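Local coordinates for transcriptional regulator, TetR family (Myxococcus xanthus, PDB 5K7F), which probably binds regulatory DNA as a TetR-family transcriptional regulator, AibR, that answers to isovaleryl coenzyme A in the control of isovaleryl coenzyme A biosynthesis, at residues Asn88-Leu93 with Gln151-Pro156; Arg98-Leu103 with Met169-Tyr174. All blocks are in the same frame, centred on the assembly; numbering follows the deposited sequence.

Overall arrangement
Both interactions draw on helix 89-105 of the all-helical C-terminal domain. Interaction 1 sits at its first turn, under the loop between helices 125-150 and 159-171; interaction 2 lies farther along, against the last part of helix 159-171 and the residues after it. The centre of interaction 1 is about 22 Å, and that of interaction 2 about 7 Å, from the centre of the chain. The centres of interactions 1 and 2 are about 20 Å apart; the nearest atoms of interactions 1 and 2, about 5 Å apart, do not touch. The segments alternate along the chain: helix 89-105 meets first the loop leading into helix 159-171 and then that helix's far end. No hydrogen bond crosses either contact, and the structure is of the apo form.

Interaction 1. Residues Asn88-Leu93 with Gln151-Pro156; sequences NPVERL and QGLIRP
V90 and I154 run alongside one another in opposing senses, and V90 CG2 meets I154 CG2 at 3.4 Å, closer than normal for two carbons. A chi1 of 81° tucks V90 CG1 over the backbone and turns CG2 out to I154. On its other branch, V90 CG1 lies 4.0 Å from L153 CB, the two side chains meeting aslant. L153 runs at about a right angle to the P89 ring, and L153 CD1 comes within 3.9 Å of P89 CD. L153 CD1 is also 3.8 Å from N88 OD1, the two side chains approaching from opposite directions. At the margin, Q151 OE1 lies 3.7 Å from P89 CD.

N88 holds the N-cap of helix 89-105: N88 OD1 accepts from E91 N at 3.1 Å in a nearly straight bond (175°), the donor lying above the carbonyl plane. An alanine here would remove that acceptor, and E91 N would probably lose its cap while L153 CD1 lost a neighbour. F197 touches both V90 and I154. The chain leaves helix 125-150 at G152 in a Schellman motif before reaching L153 and I154; the capped first turn of helix 89-105 packs on this loop, within the TetR-family C-terminal domain.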
loop_
_atom_site.group_PDB
_atom_site.type_symbol
_atom_site.label_atom_id
_atom_site.label_comp_id
_atom_site.label_asym_id
_atom_site.label_seq_id
_atom_site.Cartn_x
_atom_site.Cartn_y
_atom_site.Cartn_z
ATOM N N ASN A 88 -10.856 -17.943 -19.776
ATOM C CA ASN A 88 -11.444 -18.227 -18.477
ATOM C C ASN A 88 -11.054 -17.125 -17.491
ATOM O O ASN A 88 -9.846 -16.909 -17.260
ATOM C CB ASN A 88 -10.976 -19.604 -18.010
ATOM C CG ASN A 88 -11.501 -19.941 -16.638
ATOM O OD1 ASN A 88 -11.478 -19.095 -15.777
ATOM N ND2 ASN A 88 -11.962 -21.178 -16.427
ATOM N N PRO A 89 -12.033 -16.387 -16.913
ATOM C CA PRO A 89 -11.713 -15.166 -16.148
ATOM C C PRO A 89 -11.073 -15.426 -14.795
ATOM O O PRO A 89 -10.274 -14.588 -14.350
ATOM C CB PRO A 89 -13.074 -14.466 -15.991
ATOM C CG PRO A 89 -14.102 -15.592 -16.096
ATOM C CD PRO A 89 -13.484 -16.581 -17.076
ATOM N N VAL A 90 -11.384 -16.542 -14.123
ATOM C CA VAL A 90 -10.654 -16.860 -12.901
ATOM C C VAL A 90 -9.223 -17.298 -13.214
ATOM O O VAL A 90 -8.284 -16.891 -12.515
ATOM C CB VAL A 90 -11.412 -17.887 -12.033
ATOM C CG1 VAL A 90 -11.230 -19.311 -12.470
ATOM C CG2 VAL A 90 -10.963 -17.716 -10.567
ATOM N N GLU A 91 -9.010 -18.071 -14.298
ATOM C CA GLU A 91 -7.643 -18.386 -14.708
ATOM C C GLU A 91 -6.882 -17.117 -15.054
ATOM O O GLU A 91 -5.696 -16.982 -14.721
ATOM C CB GLU A 91 -7.644 -19.319 -15.928
ATOM C CG GLU A 91 -8.136 -20.745 -15.690
ATOM C CD GLU A 91 -7.991 -21.645 -16.937
ATOM O OE1 GLU A 91 -7.321 -21.243 -17.933
ATOM O OE2 GLU A 91 -8.565 -22.752 -16.916
ATOM N N ARG A 92 -7.550 -16.170 -15.666
ATOM C CA ARG A 92 -6.924 -14.905 -15.999
ATOM C C ARG A 92 -6.521 -14.111 -14.730
ATOM O O ARG A 92 -5.433 -13.604 -14.613
ATOM C CB ARG A 92 -7.852 -14.083 -16.863
ATOM C CG ARG A 92 -7.230 -12.909 -17.502
ATOM C CD ARG A 92 -7.993 -12.470 -18.733
ATOM N NE ARG A 92 -9.144 -11.764 -18.418
ATOM C CZ ARG A 92 -10.381 -12.153 -18.673
ATOM N NH1 ARG A 92 -10.595 -13.261 -19.267
ATOM N NH2 ARG A 92 -11.365 -11.434 -18.273
ATOM N N LEU A 93 -7.426 -14.057 -13.756
ATOM C CA LEU A 93 -7.114 -13.338 -12.519
ATOM C C LEU A 93 -5.969 -14.016 -11.763
ATOM O O LEU A 93 -5.074 -13.337 -11.229
ATOM C CB LEU A 93 -8.367 -13.269 -11.657
ATOM C CG LEU A 93 -9.359 -12.178 -12.071
ATOM C CD1 LEU A 93 -10.688 -12.513 -11.487
ATOM C CD2 LEU A 93 -8.839 -10.809 -11.639
ATOM N N GLN A 151 -20.187 -16.159 -13.800
ATOM C CA GLN A 151 -20.026 -17.533 -14.266
ATOM C C GLN A 151 -19.856 -18.506 -13.108
ATOM O O GLN A 151 -19.699 -19.704 -13.352
ATOM C CB GLN A 151 -18.840 -17.641 -15.241
ATOM C CG GLN A 151 -19.048 -16.820 -16.514
ATOM C CD GLN A 151 -17.820 -16.746 -17.426
ATOM O OE1 GLN A 151 -17.025 -17.652 -17.483
ATOM N NE2 GLN A 151 -17.680 -15.638 -18.128
ATOM N N GLY A 152 -19.939 -18.021 -11.864
ATOM C CA GLY A 152 -19.814 -18.883 -10.703
ATOM C C GLY A 152 -18.443 -19.501 -10.515
ATOM O O GLY A 152 -18.334 -20.564 -9.893
ATOM N N LEU A 153 -17.385 -18.869 -11.041
ATOM C CA LEU A 153 -16.026 -19.366 -10.842
ATOM C C LEU A 153 -15.327 -18.728 -9.639
ATOM O O LEU A 153 -14.265 -19.209 -9.242
ATOM C CB LEU A 153 -15.201 -19.142 -12.115
ATOM C CG LEU A 153 -15.760 -19.781 -13.393
ATOM C CD1 LEU A 153 -15.122 -19.124 -14.602
ATOM C CD2 LEU A 153 -15.538 -21.305 -13.432
ATOM N N ILE A 154 -15.914 -17.682 -9.044
ATOM C CA ILE A 154 -15.474 -17.107 -7.779
ATOM C C ILE A 154 -16.740 -16.761 -7.007
ATOM O O ILE A 154 -17.821 -16.570 -7.581
ATOM C CB ILE A 154 -14.577 -15.841 -7.913
ATOM C CG1 ILE A 154 -15.296 -14.750 -8.690
ATOM C CG2 ILE A 154 -13.235 -16.172 -8.600
ATOM C CD1 ILE A 154 -14.508 -13.499 -8.866
ATOM N N ARG A 155 -16.599 -16.718 -5.704
ATOM C CA ARG A 155 -17.688 -16.254 -4.841
ATOM C C ARG A 155 -18.095 -14.835 -5.233
ATOM O O ARG A 155 -17.232 -14.020 -5.575
ATOM C CB ARG A 155 -17.214 -16.306 -3.387
ATOM C CG ARG A 155 -18.206 -15.836 -2.357
ATOM C CD ARG A 155 -17.674 -16.081 -0.933
ATOM N NE ARG A 155 -16.974 -17.363 -0.828
ATOM C CZ ARG A 155 -17.537 -18.517 -0.475
ATOM N NH1 ARG A 155 -18.833 -18.573 -0.172
ATOM N NH2 ARG A 155 -16.792 -19.622 -0.424
ATOM N N PRO A 156 -19.394 -14.490 -5.203
ATOM C CA PRO A 156 -19.793 -13.144 -5.636
ATOM C C PRO A 156 -19.096 -12.046 -4.840
ATOM O O PRO A 156 -18.929 -12.152 -3.621
ATOM C CB PRO A 156 -21.301 -13.120 -5.385
ATOM C CG PRO A 156 -21.712 -14.535 -5.487
ATOM C CD PRO A 156 -20.557 -15.353 -4.953
#

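Interaction 2. Residues Arg98-Leu103 with Met169-Tyr174; sequences RHNILL and MVLWIY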
loop_
_atom_site.group_PDB
_atom_site.type_symbol
_atom_site.label_atom_id
_atom_site.label_comp_id
_atom_site.label_asym_id
_atom_site.label_seq_id
_atom_site.Cartn_x
_atom_site.Cartn_y
_atom_site.Cartn_z
ATOM N N ARG A 98 -0.282 -13.528 -10.154
ATOM C CA ARG A 98 1.077 -14.053 -10.078
ATOM C C ARG A 98 2.059 -13.145 -10.829
ATOM O O ARG A 98 3.078 -12.718 -10.258
ATOM C CB ARG A 98 1.110 -15.483 -10.600
ATOM C CG ARG A 98 2.467 -16.170 -10.479
ATOM C CD ARG A 98 2.368 -17.612 -10.960
ATOM N NE ARG A 98 3.538 -18.442 -10.637
ATOM C CZ ARG A 98 3.757 -19.065 -9.475
ATOM N NH1 ARG A 98 2.917 -18.958 -8.431
ATOM N NH2 ARG A 98 4.836 -19.821 -9.362
ATOM N N HIS A 99 1.728 -12.764 -12.062
ATOM C CA HIS A 99 2.604 -11.843 -12.800
ATOM C C HIS A 99 2.787 -10.505 -12.082
ATOM O O HIS A 99 3.897 -9.950 -12.057
ATOM C CB HIS A 99 2.053 -11.629 -14.204
ATOM C CG HIS A 99 2.328 -12.785 -15.152
ATOM N ND1 HIS A 99 3.592 -13.128 -15.575
ATOM C CD2 HIS A 99 1.494 -13.700 -15.703
ATOM C CE1 HIS A 99 3.521 -14.182 -16.378
ATOM N NE2 HIS A 99 2.253 -14.546 -16.482
ATOM N N ASN A 100 1.704 -9.948 -11.509
ATOM C CA ASN A 100 1.811 -8.665 -10.806
ATOM C C ASN A 100 2.731 -8.773 -9.574
ATOM O O ASN A 100 3.487 -7.850 -9.263
ATOM C CB ASN A 100 0.410 -8.196 -10.420
ATOM C CG ASN A 100 0.290 -6.711 -10.184
ATOM O OD1 ASN A 100 -0.793 -6.174 -10.389
ATOM N ND2 ASN A 100 1.355 -6.046 -9.760
ATOM N N ILE A 101 2.675 -9.889 -8.845
ATOM C CA ILE A 101 3.517 -10.028 -7.669
ATOM C C ILE A 101 4.978 -10.076 -8.084
ATOM O O ILE A 101 5.860 -9.515 -7.417
ATOM C CB ILE A 101 3.115 -11.278 -6.867
ATOM C CG1 ILE A 101 1.776 -11.070 -6.178
ATOM C CG2 ILE A 101 4.170 -11.623 -5.779
ATOM C CD1 ILE A 101 1.124 -12.337 -5.676
ATOM N N LEU A 102 5.248 -10.750 -9.186
ATOM C CA LEU A 102 6.611 -10.775 -9.707
ATOM C C LEU A 102 7.058 -9.369 -10.129
ATOM O O LEU A 102 8.163 -8.933 -9.802
ATOM C CB LEU A 102 6.728 -11.798 -10.857
ATOM C CG LEU A 102 6.452 -13.297 -10.535
ATOM C CD1 LEU A 102 6.510 -14.148 -11.782
ATOM C CD2 LEU A 102 7.346 -13.818 -9.411
ATOM N N LEU A 103 6.225 -8.634 -10.858
ATOM C CA LEU A 103 6.596 -7.261 -11.211
ATOM C C LEU A 103 6.941 -6.401 -9.982
ATOM O O LEU A 103 7.837 -5.554 -10.034
ATOM C CB LEU A 103 5.453 -6.621 -12.001
ATOM C CG LEU A 103 5.557 -5.122 -12.254
ATOM C CD1 LEU A 103 6.712 -4.795 -13.122
ATOM C CD2 LEU A 103 4.287 -4.596 -12.910
ATOM N N MET A 169 -3.462 -6.027 -1.834
ATOM C CA MET A 169 -2.647 -7.202 -1.495
ATOM C C MET A 169 -1.314 -7.184 -2.212
ATOM O O MET A 169 -0.260 -7.424 -1.592
ATOM C CB MET A 169 -3.378 -8.502 -1.847
ATOM C CG MET A 169 -4.409 -8.928 -0.895
ATOM S SD MET A 169 -5.361 -10.333 -1.546
ATOM C CE MET A 169 -4.107 -11.534 -1.744
ATOM N N VAL A 170 -1.330 -6.879 -3.503
ATOM C CA VAL A 170 -0.135 -7.108 -4.323
ATOM C C VAL A 170 0.826 -5.938 -4.213
ATOM O O VAL A 170 2.031 -6.129 -4.017
ATOM C CB VAL A 170 -0.545 -7.373 -5.779
ATOM C CG1 VAL A 170 0.669 -7.497 -6.650
ATOM C CG2 VAL A 170 -1.366 -8.672 -5.837
ATOM N N LEU A 171 0.321 -4.705 -4.276
ATOM C CA LEU A 171 1.231 -3.575 -4.294
ATOM C C LEU A 171 1.897 -3.370 -2.937
ATOM O O LEU A 171 3.021 -2.854 -2.876
ATOM C CB LEU A 171 0.480 -2.312 -4.742
ATOM C CG LEU A 171 -0.105 -2.404 -6.155
ATOM C CD1 LEU A 171 -0.858 -1.120 -6.474
ATOM C CD2 LEU A 171 0.978 -2.655 -7.179
ATOM N N TRP A 172 1.227 -3.741 -1.834
ATOM C CA TRP A 172 1.793 -3.551 -0.501
ATOM C C TRP A 172 2.936 -4.522 -0.198
ATOM O O TRP A 172 3.638 -4.314 0.802
ATOM C CB TRP A 172 0.687 -3.642 0.577
ATOM C CG TRP A 172 0.980 -2.719 1.777
ATOM C CD1 TRP A 172 0.941 -1.352 1.783
ATOM C CD2 TRP A 172 1.398 -3.108 3.092
ATOM N NE1 TRP A 172 1.302 -0.872 3.011
ATOM C CE2 TRP A 172 1.579 -1.927 3.837
ATOM C CE3 TRP A 172 1.626 -4.336 3.720
ATOM C CZ2 TRP A 172 1.975 -1.939 5.175
ATOM C CZ3 TRP A 172 2.033 -4.338 5.062
ATOM C CH2 TRP A 172 2.208 -3.155 5.754
ATOM N N ILE A 173 3.171 -5.538 -1.053
ATOM C CA ILE A 173 4.273 -6.502 -0.857
ATOM C C ILE A 173 5.628 -5.801 -0.719
ATOM O O ILE A 173 6.504 -6.275 0.009
ATOM C CB ILE A 173 4.282 -7.529 -1.985
ATOM C CG1 ILE A 173 2.998 -8.377 -1.970
ATOM C CG2 ILE A 173 5.502 -8.420 -1.869
ATOM C CD1 ILE A 173 2.926 -9.421 -3.181
ATOM N N TYR A 174 5.833 -4.679 -1.405
ATOM C CA TYR A 174 7.128 -4.013 -1.289
ATOM C C TYR A 174 7.455 -3.575 0.130
ATOM O O TYR A 174 8.640 -3.486 0.474
ATOM C CB TYR A 174 7.185 -2.835 -2.253
ATOM C CG TYR A 174 6.695 -1.514 -1.739
ATOM C CD1 TYR A 174 7.569 -0.619 -1.117
ATOM C CD2 TYR A 174 5.385 -1.121 -1.945
ATOM C CE1 TYR A 174 7.139 0.600 -0.691
ATOM C CE2 TYR A 174 4.941 0.105 -1.509
ATOM C CZ TYR A 174 5.828 0.964 -0.887
ATOM O OH TYR A 174 5.415 2.199 -0.446
#
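V170, near the end of helix 159-171, meets N100 and I101 of helix 89-105, and I173 just beyond meets I101, within the TetR-family C-terminal domain. The backbones come closest at I101 and V170, whose CA atoms are 5.7 Å apart, and all five touching residues are buried. I101 runs at about a right angle to both of its partners. I101 CG1 is 3.8 Å from V170 CG1, while the end of I173 sits against both branches of I101: I173 CD1 lies 3.6 Å from I101 CG1 and equally 3.6 Å from I101 CG2. V170 CG1, placed opposite the backbone N by a chi1 of 175°, also lies aslant against the N100 amide.

In the next shell, M97 touches V170 from within helix 89-105, T105 touches I173, and V104 touches L171. F75 of helix 60-83 packs on N100, whose OD1 is hydrogen-bonded to Y137 OH; that bond is consistent with a fixed setting of the amide. The second subunit comes close behind the contact: M169 packs on M169 of the second subunit, and L171 on W172 of that subunit. The other end of the amide is buried with no polar partner in the model, and here N100 ND2 rests 3.5 Å from the methyl V170 CG1.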